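Local structure of selenium-binding protein (Sulfolobus tokodaii, 2ECE) at residues D331-Y336 with N424-L429; E344-D349 with P356-K361; E255-H260 with D325-L330; G392-V397 with M418-A423. The protein is of unknown function but belongs to the selenium-binding protein family, folds as a beta propeller and may, like its family, bind selenium. All blocks are in the same frame, centred on the assembly; numbering follows the deposited sequence.

Interaction 1 of 4, residues D331-Y336 with N424-L429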
# COMPACT_ATOMS: atom_id res chain seq x y z
N ASP A 331 -3.71 5.95 -16.38
CA ASP A 331 -4.65 6.70 -17.22
C ASP A 331 -5.92 7.01 -16.45
O ASP A 331 -6.87 7.57 -16.99
CB ASP A 331 -4.99 5.90 -18.48
CG ASP A 331 -5.45 4.49 -18.16
OD1 ASP A 331 -5.80 4.23 -16.98
OD2 ASP A 331 -5.47 3.64 -19.07
N ASP A 332 -5.94 6.64 -15.17
CA ASP A 332 -7.10 6.87 -14.32
C ASP A 332 -8.36 6.19 -14.83
O ASP A 332 -9.47 6.56 -14.46
CB ASP A 332 -7.37 8.38 -14.18
CG ASP A 332 -6.33 9.09 -13.33
OD1 ASP A 332 -5.79 8.45 -12.40
OD2 ASP A 332 -6.07 10.29 -13.57
N LYS A 333 -8.19 5.17 -15.67
CA LYS A 333 -9.33 4.47 -16.23
C LYS A 333 -9.80 3.28 -15.39
O LYS A 333 -10.99 2.98 -15.35
CB LYS A 333 -9.01 4.00 -17.66
CG LYS A 333 -10.19 3.43 -18.43
CD LYS A 333 -9.77 2.93 -19.81
CE LYS A 333 -10.99 2.48 -20.60
NZ LYS A 333 -10.61 1.92 -21.94
N PHE A 334 -8.87 2.61 -14.71
CA PHE A 334 -9.23 1.44 -13.92
C PHE A 334 -8.86 1.50 -12.44
O PHE A 334 -7.83 2.04 -12.06
CB PHE A 334 -8.62 0.18 -14.54
CG PHE A 334 -9.19 -0.16 -15.90
CD1 PHE A 334 -10.49 -0.62 -16.03
CD2 PHE A 334 -8.43 0.01 -17.05
CE1 PHE A 334 -11.04 -0.92 -17.28
CE2 PHE A 334 -8.96 -0.28 -18.32
CZ PHE A 334 -10.27 -0.74 -18.43
N LEU A 335 -9.74 0.92 -11.61
CA LEU A 335 -9.56 0.87 -10.17
C LEU A 335 -9.46 -0.63 -9.86
O LEU A 335 -10.35 -1.40 -10.23
CB LEU A 335 -10.79 1.48 -9.48
CG LEU A 335 -10.75 2.14 -8.09
CD1 LEU A 335 -12.00 1.73 -7.33
CD2 LEU A 335 -9.50 1.74 -7.33
N TYR A 336 -8.37 -1.06 -9.24
CA TYR A 336 -8.21 -2.48 -8.91
C TYR A 336 -8.35 -2.66 -7.42
O TYR A 336 -7.84 -1.85 -6.65
CB TYR A 336 -6.86 -3.01 -9.38
CG TYR A 336 -6.68 -2.99 -10.88
CD1 TYR A 336 -6.26 -1.83 -11.54
CD2 TYR A 336 -6.98 -4.12 -11.65
CE1 TYR A 336 -6.14 -1.80 -12.93
CE2 TYR A 336 -6.86 -4.10 -13.04
CZ TYR A 336 -6.45 -2.94 -13.68
OH TYR A 336 -6.34 -2.91 -15.05
N ASN A 424 -6.41 -5.93 -19.45
CA ASN A 424 -6.77 -5.45 -20.78
C ASN A 424 -7.10 -3.96 -20.76
O ASN A 424 -8.01 -3.53 -20.06
CB ASN A 424 -7.98 -6.23 -21.30
CG ASN A 424 -8.26 -5.98 -22.76
OD1 ASN A 424 -8.37 -4.83 -23.19
ND2 ASN A 424 -8.38 -7.05 -23.54
N PRO A 425 -6.35 -3.16 -21.53
CA PRO A 425 -6.57 -1.71 -21.60
C PRO A 425 -8.02 -1.31 -21.89
O PRO A 425 -8.42 -0.17 -21.63
CB PRO A 425 -5.59 -1.26 -22.70
CG PRO A 425 -5.40 -2.52 -23.53
CD PRO A 425 -5.29 -3.57 -22.47
N SER A 426 -8.81 -2.23 -22.42
CA SER A 426 -10.21 -1.92 -22.71
C SER A 426 -11.17 -2.80 -21.94
O SER A 426 -12.30 -3.03 -22.36
CB SER A 426 -10.48 -2.04 -24.22
OG SER A 426 -9.70 -1.10 -24.94
N GLY A 427 -10.72 -3.30 -20.79
CA GLY A 427 -11.56 -4.15 -19.97
C GLY A 427 -11.18 -5.61 -20.05
O GLY A 427 -11.20 -6.21 -21.12
N GLY A 428 -10.82 -6.19 -18.90
CA GLY A 428 -10.43 -7.59 -18.87
C GLY A 428 -9.27 -7.86 -17.92
O GLY A 428 -8.31 -7.09 -17.87
N LEU A 429 -9.36 -8.97 -17.19
CA LEU A 429 -8.32 -9.37 -16.23
C LEU A 429 -8.07 -10.88 -16.29
O LEU A 429 -9.00 -11.66 -16.11
CB LEU A 429 -8.75 -9.01 -14.81
CG LEU A 429 -7.91 -8.09 -13.91
CD1 LEU A 429 -8.22 -8.44 -12.46
CD2 LEU A 429 -6.42 -8.26 -14.19

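Interaction 2 of 4, residues E344-D349 with P356-K361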
# COMPACT_ATOMS: atom_id res chain seq x y z
N GLU A 344 -10.11 -12.53 -4.21
CA GLU A 344 -10.20 -12.00 -5.56
C GLU A 344 -9.43 -10.70 -5.78
O GLU A 344 -9.02 -10.03 -4.84
CB GLU A 344 -11.67 -11.71 -5.93
CG GLU A 344 -12.66 -12.87 -5.79
CD GLU A 344 -14.10 -12.42 -6.06
OE1 GLU A 344 -14.32 -11.21 -6.29
OE2 GLU A 344 -15.02 -13.27 -6.04
N VAL A 345 -9.24 -10.39 -7.06
CA VAL A 345 -8.64 -9.14 -7.48
C VAL A 345 -9.67 -8.74 -8.53
O VAL A 345 -10.02 -9.54 -9.40
CB VAL A 345 -7.27 -9.29 -8.18
CG1 VAL A 345 -6.84 -7.93 -8.72
CG2 VAL A 345 -6.22 -9.80 -7.21
N ARG A 346 -10.18 -7.52 -8.42
CA ARG A 346 -11.18 -7.02 -9.36
C ARG A 346 -10.66 -5.78 -10.07
O ARG A 346 -9.77 -5.08 -9.57
CB ARG A 346 -12.47 -6.67 -8.63
CG ARG A 346 -13.15 -7.83 -7.93
CD ARG A 346 -14.47 -7.39 -7.32
NE ARG A 346 -15.18 -8.51 -6.70
CZ ARG A 346 -16.45 -8.46 -6.30
NH1 ARG A 346 -17.16 -7.35 -6.45
NH2 ARG A 346 -17.01 -9.53 -5.75
N GLN A 347 -11.23 -5.52 -11.24
CA GLN A 347 -10.89 -4.37 -12.05
C GLN A 347 -12.18 -3.60 -12.30
O GLN A 347 -13.14 -4.15 -12.83
CB GLN A 347 -10.29 -4.79 -13.39
CG GLN A 347 -10.08 -3.64 -14.36
CD GLN A 347 -9.84 -4.10 -15.79
OE1 GLN A 347 -8.77 -3.87 -16.36
NE2 GLN A 347 -10.83 -4.75 -16.37
N TYR A 348 -12.21 -2.34 -11.89
CA TYR A 348 -13.40 -1.51 -12.10
C TYR A 348 -13.08 -0.37 -13.06
O TYR A 348 -12.10 0.35 -12.87
CB TYR A 348 -13.90 -0.91 -10.78
CG TYR A 348 -14.60 -1.88 -9.86
CD1 TYR A 348 -13.88 -2.74 -9.05
CD2 TYR A 348 -15.99 -1.92 -9.81
CE1 TYR A 348 -14.53 -3.63 -8.19
CE2 TYR A 348 -16.66 -2.80 -8.96
CZ TYR A 348 -15.92 -3.65 -8.15
OH TYR A 348 -16.57 -4.52 -7.30
N ASP A 349 -13.90 -0.24 -14.09
CA ASP A 349 -13.72 0.84 -15.05
C ASP A 349 -14.24 2.08 -14.34
O ASP A 349 -15.40 2.13 -13.93
CB ASP A 349 -14.56 0.55 -16.31
CG ASP A 349 -14.50 1.68 -17.32
OD1 ASP A 349 -14.34 1.38 -18.53
OD2 ASP A 349 -14.63 2.86 -16.93
N PRO A 356 -18.53 3.32 -10.89
CA PRO A 356 -17.57 2.30 -11.32
C PRO A 356 -18.25 1.07 -11.92
O PRO A 356 -19.29 0.63 -11.44
CB PRO A 356 -16.81 1.97 -10.03
CG PRO A 356 -16.94 3.23 -9.21
CD PRO A 356 -18.39 3.59 -9.45
N VAL A 357 -17.64 0.51 -12.96
CA VAL A 357 -18.18 -0.67 -13.61
C VAL A 357 -17.21 -1.84 -13.52
O VAL A 357 -16.05 -1.73 -13.93
CB VAL A 357 -18.50 -0.38 -15.09
CG1 VAL A 357 -18.79 -1.68 -15.84
CG2 VAL A 357 -19.69 0.56 -15.19
N LEU A 358 -17.68 -2.96 -12.97
CA LEU A 358 -16.85 -4.16 -12.84
C LEU A 358 -16.53 -4.70 -14.24
O LEU A 358 -17.44 -5.08 -14.98
CB LEU A 358 -17.60 -5.23 -12.04
CG LEU A 358 -16.87 -6.13 -11.03
CD1 LEU A 358 -17.67 -7.42 -10.87
CD2 LEU A 358 -15.46 -6.44 -11.47
N THR A 359 -15.26 -4.75 -14.60
CA THR A 359 -14.88 -5.25 -15.92
C THR A 359 -13.90 -6.41 -15.88
O THR A 359 -13.48 -6.91 -16.93
CB THR A 359 -14.26 -4.13 -16.79
OG1 THR A 359 -13.15 -3.55 -16.10
CG2 THR A 359 -15.30 -3.05 -17.10
N GLY A 360 -13.54 -6.85 -14.68
CA GLY A 360 -12.61 -7.96 -14.56
C GLY A 360 -12.54 -8.52 -13.16
O GLY A 360 -12.59 -7.77 -12.18
N LYS A 361 -12.43 -9.85 -13.05
CA LYS A 361 -12.36 -10.52 -11.76
C LYS A 361 -11.65 -11.87 -11.84
O LYS A 361 -11.98 -12.70 -12.68
CB LYS A 361 -13.78 -10.75 -11.22
CG LYS A 361 -13.83 -11.54 -9.91
CD LYS A 361 -15.22 -12.07 -9.60
CE LYS A 361 -16.26 -10.97 -9.42
NZ LYS A 361 -17.59 -11.54 -9.08
O HOH W 1 -17.52 -12.89 -6.43

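Interaction 3 of 4, residues E255-H260 with D325-L330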
# COMPACT_ATOMS: atom_id res chain seq x y z
N GLU A 255 -6.10 2.54 2.47
CA GLU A 255 -5.42 3.07 1.29
C GLU A 255 -6.01 4.22 0.53
O GLU A 255 -7.15 4.14 0.03
CB GLU A 255 -5.10 1.92 0.30
CG GLU A 255 -4.30 0.73 0.84
CD GLU A 255 -2.87 1.08 1.25
OE1 GLU A 255 -2.27 1.97 0.62
OE2 GLU A 255 -2.34 0.45 2.19
N LEU A 256 -5.20 5.27 0.40
CA LEU A 256 -5.64 6.51 -0.24
C LEU A 256 -5.08 6.63 -1.64
O LEU A 256 -3.86 6.59 -1.81
CB LEU A 256 -5.21 7.74 0.58
CG LEU A 256 -6.07 8.07 1.80
CD1 LEU A 256 -5.31 8.97 2.76
CD2 LEU A 256 -7.35 8.73 1.33
N ARG A 257 -5.95 6.79 -2.63
CA ARG A 257 -5.46 6.87 -4.00
C ARG A 257 -6.04 8.03 -4.80
O ARG A 257 -7.12 7.93 -5.38
CB ARG A 257 -5.75 5.56 -4.73
CG ARG A 257 -5.08 4.32 -4.13
CD ARG A 257 -3.55 4.32 -4.33
NE ARG A 257 -2.96 3.06 -3.86
CZ ARG A 257 -2.66 2.78 -2.59
NH1 ARG A 257 -2.88 3.68 -1.64
NH2 ARG A 257 -2.17 1.59 -2.27
N PRO A 258 -5.33 9.17 -4.83
CA PRO A 258 -5.78 10.34 -5.58
C PRO A 258 -5.70 9.94 -7.06
O PRO A 258 -4.92 9.04 -7.41
CB PRO A 258 -4.72 11.39 -5.27
CG PRO A 258 -4.17 10.97 -3.92
CD PRO A 258 -4.11 9.47 -4.06
N LEU A 259 -6.50 10.55 -7.94
CA LEU A 259 -6.36 10.22 -9.35
C LEU A 259 -4.97 10.76 -9.71
O LEU A 259 -4.48 11.70 -9.07
CB LEU A 259 -7.44 10.89 -10.21
CG LEU A 259 -8.85 10.31 -10.11
CD1 LEU A 259 -9.68 10.79 -11.30
CD2 LEU A 259 -8.81 8.79 -10.10
N HIS A 260 -4.33 10.16 -10.71
CA HIS A 260 -2.99 10.59 -11.10
C HIS A 260 -2.93 11.96 -11.76
O HIS A 260 -1.95 12.70 -11.60
CB HIS A 260 -2.38 9.51 -12.00
CG HIS A 260 -2.29 8.17 -11.34
ND1 HIS A 260 -1.33 7.86 -10.40
CD2 HIS A 260 -3.06 7.07 -11.46
CE1 HIS A 260 -1.52 6.63 -9.96
NE2 HIS A 260 -2.57 6.13 -10.59
N ASP A 325 -6.58 -3.46 -0.13
CA ASP A 325 -5.77 -2.59 -0.97
C ASP A 325 -6.49 -2.18 -2.26
O ASP A 325 -7.36 -2.91 -2.76
CB ASP A 325 -4.44 -3.27 -1.33
CG ASP A 325 -3.45 -2.30 -1.98
OD1 ASP A 325 -3.30 -1.18 -1.45
OD2 ASP A 325 -2.81 -2.65 -3.00
N ILE A 326 -6.12 -1.01 -2.78
CA ILE A 326 -6.68 -0.50 -4.03
C ILE A 326 -5.54 0.19 -4.78
O ILE A 326 -4.56 0.64 -4.16
CB ILE A 326 -7.81 0.54 -3.81
CG1 ILE A 326 -7.34 1.66 -2.88
CG2 ILE A 326 -9.05 -0.15 -3.26
CD1 ILE A 326 -8.24 2.89 -2.88
N ASP A 327 -5.66 0.27 -6.10
CA ASP A 327 -4.64 0.90 -6.91
C ASP A 327 -5.28 1.32 -8.23
O ASP A 327 -6.11 0.59 -8.77
CB ASP A 327 -3.49 -0.08 -7.14
CG ASP A 327 -2.15 0.61 -7.31
OD1 ASP A 327 -2.03 1.80 -6.94
OD2 ASP A 327 -1.21 -0.04 -7.81
N ILE A 328 -4.90 2.48 -8.73
CA ILE A 328 -5.46 3.02 -9.97
C ILE A 328 -4.43 3.04 -11.10
O ILE A 328 -3.27 3.41 -10.89
CB ILE A 328 -5.96 4.47 -9.76
CG1 ILE A 328 -6.94 4.51 -8.59
CG2 ILE A 328 -6.60 4.99 -11.03
CD1 ILE A 328 -7.30 5.92 -8.16
N SER A 329 -4.84 2.64 -12.30
CA SER A 329 -3.92 2.66 -13.44
C SER A 329 -3.58 4.12 -13.76
O SER A 329 -4.37 5.01 -13.47
CB SER A 329 -4.54 1.98 -14.66
OG SER A 329 -5.81 2.53 -14.97
N LEU A 330 -2.41 4.35 -14.35
CA LEU A 330 -1.97 5.72 -14.67
C LEU A 330 -2.93 6.57 -15.51
O LEU A 330 -2.95 7.79 -15.36
CB LEU A 330 -0.60 5.68 -15.36
CG LEU A 330 0.64 5.70 -14.46
CD1 LEU A 330 0.71 7.02 -13.72
CD2 LEU A 330 0.59 4.53 -13.48
O HOH W 2 -1.27 -0.71 -4.15

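Interaction 4 of 4, residues G392-V397 with M418-A423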
# COMPACT_ATOMS: atom_id res chain seq x y z
N GLY A 392 0.00 0.03 -17.53
CA GLY A 392 -1.28 -0.52 -17.10
C GLY A 392 -1.65 -1.93 -17.53
O GLY A 392 -2.76 -2.38 -17.23
N ARG A 393 -0.75 -2.63 -18.21
CA ARG A 393 -1.03 -3.98 -18.69
C ARG A 393 -0.75 -5.12 -17.70
O ARG A 393 -1.32 -6.20 -17.84
CB ARG A 393 -0.26 -4.24 -19.98
CG ARG A 393 -0.54 -3.23 -21.08
CD ARG A 393 0.43 -3.37 -22.24
NE ARG A 393 0.27 -2.28 -23.20
CZ ARG A 393 -0.70 -2.23 -24.12
NH1 ARG A 393 -1.60 -3.20 -24.20
NH2 ARG A 393 -0.77 -1.19 -24.94
N ARG A 394 0.09 -4.88 -16.70
CA ARG A 394 0.44 -5.92 -15.74
C ARG A 394 0.13 -5.54 -14.29
O ARG A 394 0.43 -4.42 -13.86
CB ARG A 394 1.93 -6.27 -15.87
CG ARG A 394 2.35 -6.65 -17.30
CD ARG A 394 3.86 -6.67 -17.46
NE ARG A 394 4.45 -5.34 -17.38
CZ ARG A 394 4.38 -4.42 -18.35
NH1 ARG A 394 3.75 -4.69 -19.49
NH2 ARG A 394 4.95 -3.23 -18.18
N VAL A 395 -0.48 -6.46 -13.55
CA VAL A 395 -0.80 -6.23 -12.15
C VAL A 395 -0.10 -7.31 -11.32
O VAL A 395 -0.29 -8.50 -11.55
CB VAL A 395 -2.33 -6.33 -11.88
CG1 VAL A 395 -2.62 -5.99 -10.41
CG2 VAL A 395 -3.08 -5.39 -12.80
N TYR A 396 0.73 -6.88 -10.38
CA TYR A 396 1.45 -7.82 -9.54
C TYR A 396 0.67 -7.95 -8.23
O TYR A 396 0.14 -6.97 -7.72
CB TYR A 396 2.87 -7.31 -9.30
CG TYR A 396 3.67 -7.23 -10.59
CD1 TYR A 396 4.34 -8.36 -11.08
CD2 TYR A 396 3.73 -6.05 -11.33
CE1 TYR A 396 5.04 -8.30 -12.29
CE2 TYR A 396 4.43 -5.99 -12.55
CZ TYR A 396 5.08 -7.12 -13.02
OH TYR A 396 5.80 -7.07 -14.19
N VAL A 397 0.61 -9.17 -7.70
CA VAL A 397 -0.17 -9.43 -6.50
C VAL A 397 0.58 -10.25 -5.44
O VAL A 397 1.18 -11.27 -5.77
CB VAL A 397 -1.45 -10.22 -6.86
CG1 VAL A 397 -2.39 -10.27 -5.67
CG2 VAL A 397 -2.12 -9.61 -8.09
N MET A 418 3.87 -14.30 -5.31
CA MET A 418 3.64 -13.12 -6.11
C MET A 418 3.08 -13.61 -7.42
O MET A 418 3.69 -14.44 -8.11
CB MET A 418 4.91 -12.32 -6.37
CG MET A 418 4.64 -11.14 -7.30
SD MET A 418 5.78 -9.77 -7.22
CE MET A 418 7.24 -10.57 -7.78
N VAL A 419 1.91 -13.11 -7.75
CA VAL A 419 1.22 -13.49 -8.96
C VAL A 419 1.15 -12.32 -9.92
O VAL A 419 1.12 -11.16 -9.50
CB VAL A 419 -0.21 -13.96 -8.61
CG1 VAL A 419 -1.13 -13.84 -9.82
CG2 VAL A 419 -0.17 -15.40 -8.11
N LYS A 420 1.17 -12.63 -11.22
CA LYS A 420 1.07 -11.59 -12.23
C LYS A 420 -0.25 -11.75 -12.97
O LYS A 420 -0.64 -12.86 -13.33
CB LYS A 420 2.23 -11.65 -13.23
CG LYS A 420 2.09 -10.58 -14.31
CD LYS A 420 3.36 -10.33 -15.11
CE LYS A 420 3.55 -11.32 -16.25
NZ LYS A 420 4.62 -10.87 -17.19
N LEU A 421 -0.92 -10.63 -13.17
CA LEU A 421 -2.19 -10.61 -13.89
C LEU A 421 -1.97 -9.79 -15.15
O LEU A 421 -1.18 -8.85 -15.15
CB LEU A 421 -3.27 -9.94 -13.03
CG LEU A 421 -3.54 -10.49 -11.63
CD1 LEU A 421 -4.66 -9.69 -10.98
CD2 LEU A 421 -3.91 -11.96 -11.72
N ASN A 422 -2.66 -10.16 -16.22
CA ASN A 422 -2.55 -9.42 -17.47
C ASN A 422 -3.85 -8.64 -17.59
O ASN A 422 -4.92 -9.23 -17.69
CB ASN A 422 -2.38 -10.39 -18.64
CG ASN A 422 -1.03 -11.10 -18.62
OD1 ASN A 422 -0.96 -12.33 -18.68
ND2 ASN A 422 0.05 -10.33 -18.54
N ALA A 423 -3.75 -7.31 -17.54
CA ALA A 423 -4.94 -6.47 -17.61
C ALA A 423 -5.15 -5.92 -19.02
O ALA A 423 -4.20 -5.50 -19.69
CB ALA A 423 -4.83 -5.32 -16.62
O HOH W 3 6.40 -9.05 -16.11

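Interaction 1 of 4, residues D331-Y336 with N424-L429
Phe334 meets the turn 424-427 with the far edge of its ring, a worked example of how an aromatic side chain can close the gap between two propeller blades. Pro425 O lies at that edge, in the ring plane, 3.4 Å from Phe334 CE2, and the neighbouring Phe334 CZ approaches Gly427 N at 3.5 Å. The ring packs closely on bare backbone. Gly427 is required there for a separate reason: at its backbone angles a CB would press on the carbonyl O of Ser426. The turn is braced by its own bonds: it is a type I turn, and Asn424 OD1 adds an Asx turn by accepting from Ser426 N at 2.7 Å. Lys333 runs out fully extended, with CG opposite the backbone N (chi1 -171°), and its CG lies over the rim of one face of the Phe334 ring on the way. Its NZ then bonds to Pro425 O at 3.0 Å, in the carbonyl plane, so one oxygen receives both the ammonium and the ring edge. Deeper down, Tyr336 offers CE2 at its ring edge to Leu429 CG at 4.2 Å, a purely apolar touch between buried residues. The other side is looser: Asn424, Pro425 and Ser426 are exposed, and the side chains of Pro425 and Ser426 start away from 331-336. Strand 334-339 is the second strand of its blade, flanked by 326-328 and 344-349, while the loop links strands 417-423 and 429-438 of the next blade; Leu429 packs on Val345 and Leu421, and Tyr336 on Leu386 and Ile388.

Interaction 2 of 4, residues E344-D349 with P356-K361
Gln347 O is gripped from the partner strand by Thr359 N at 2.8 Å, nearly straight, and more weakly by Gly360 N and Thr359 OG1. Two successive residues facing one define a classic beta bulge, set in the antiparallel hairpin that forms the outer half of a propeller blade. The bulge shifts the register by one, pairing Gln347 with Gly360 but Tyr348 with Leu358. On the face carrying these last two, Leu358 CG sits over the Tyr348 ring, 4.2 Å from its centroid, in a CH-pi contact. Beside it Arg346 spends its guanidinium edge on its own strand: NE and NH2 both hold Glu344 OE1, the former at 2.9 Å. Arg346 NH1 reaches Tyr348 OH at 3.0 Å, and every partner lies in the plane. A leucine in place of Arg346 would probably leave Glu344 OE1 without its two-nitrogen ion pair and the Tyr348 hydroxyl without this donor. Lys361 lies alongside, its CE over one guanidinium face, its chain bent at chi3 (-62°). Glu344 OE2, also bonded to His369, accepts a hydrogen bond from a water at 2.6 Å, and that water accepts from Lys361 NZ at 3.0 Å.

Interaction 3 of 4, residues E255-H260 with D325-L330
Arg257 sets CG opposite its carbonyl carbon (chi1 -61°) and then bends once, at chi2 (-70°), passing over Ile326 and bringing the guanidinium among the carboxylates of both segments. Ile326 meets it from the other strand, its CG1 and CD1 sliding past Arg257 CG in the opposite direction. Arg257 NH2 forms a salt bridge with Asp325 OD1 at 3.1 Å, and Arg257 NE makes a long, weak one with Asp327 OD1 at 3.5 Å. From its own strand Glu255 OE1 is held end-on by Arg257 NH1 and NH2, both at 2.9 Å, and NH1 also donates to Leu256 O. The cation thus stands between acids that would otherwise tend to repel one another, since Glu255 OE1 and Asp325 OD1 are only 3.9 Å apart. An alanine at Arg257 is likely to leave these buried carboxylates without their shared counter-charge. Further along, His260 NE2 donates to Ile328 O at 2.8 Å from above the carbonyl plane, while Leu330 CD1 lies over one face of the imidazole, toward its rim, in a CH-pi contact. Between the two polar groups, Ile328 CD1 meets Leu259 CD2 at 3.8 Å. Second-shell bonds fix the acids: Asp325 OD2 accepts from Leu386 N and from a water that also accepts from Arg257 NH2, and Glu255 OE2 bonds His75. Strands 255-258 and 326-328 run nearly parallel, 12° apart, too distant for sheet pairing: these are the innermost strands of adjacent blades, side by side as in a beta propeller.

Interaction 4 of 4, residues G392-V397 with M418-A423
Leu421 is the bump that fills the notch between Val395 and Val397: its CB lies 3.9 Å from Val395 CB and its CD1 3.8 Å from Val397 CG2. Shape complementarity of this kind rides on a regular antiparallel pairing, in which Val395-Leu421 and Val397-Val419 are hydrogen-bonded pairs, with Leu421 N donating to Val395 O at 2.7 Å. At the end of the ladder the small Ala423 methyl nestles against Gly392 O at 3.6 Å and touches Val395 CG2, while its N bonds Arg393 O. The opposite face is built from longer chains. Lys420 lies alongside Tyr396, pointing the same way: with CG and CD extended (chi1 178°), CD comes 3.9 Å from Tyr396 CE1, and the bend at chi3 turns the amine toward a water. That water donates to Tyr396 OH, itself hydrogen-bonded to Glu25, and accepts from Lys420 NZ, which bonds Tyr57. Met418 SD approaches the same ring obliquely, 5.5 Å from its centroid, a Met-aromatic contact. Strands 394-398 and 417-423 are the middle pair of their blade, between 386-388 and 429-438; Tyr336 of the preceding blade packs on Val395 and Ala423, and strand 443-449 of the following one supplies Leu449 to Tyr396 and Val447 to Met418.

Overall arrangement
Followed from the N terminus, the chain first closes a loop at interaction 3, where 255-260, at the inner strand of one blade, meets 325-330, at the inner strand of the next. Interaction 1 opens immediately afterwards, at 331-336, and closes only at 424-429. Within its span lie, one after the other, interaction 2, a hairpin of the same blade, and interaction 4, the central strand pair of the following blade; none of the four loops cross. Interactions 2 and 4 each stitch one blade internally, whereas 1 and 3 tie blade to blade. Asp332 OD1 bonds His260 N, linking 1 to 3, and Val345 packs on Leu421, linking 2 to 4.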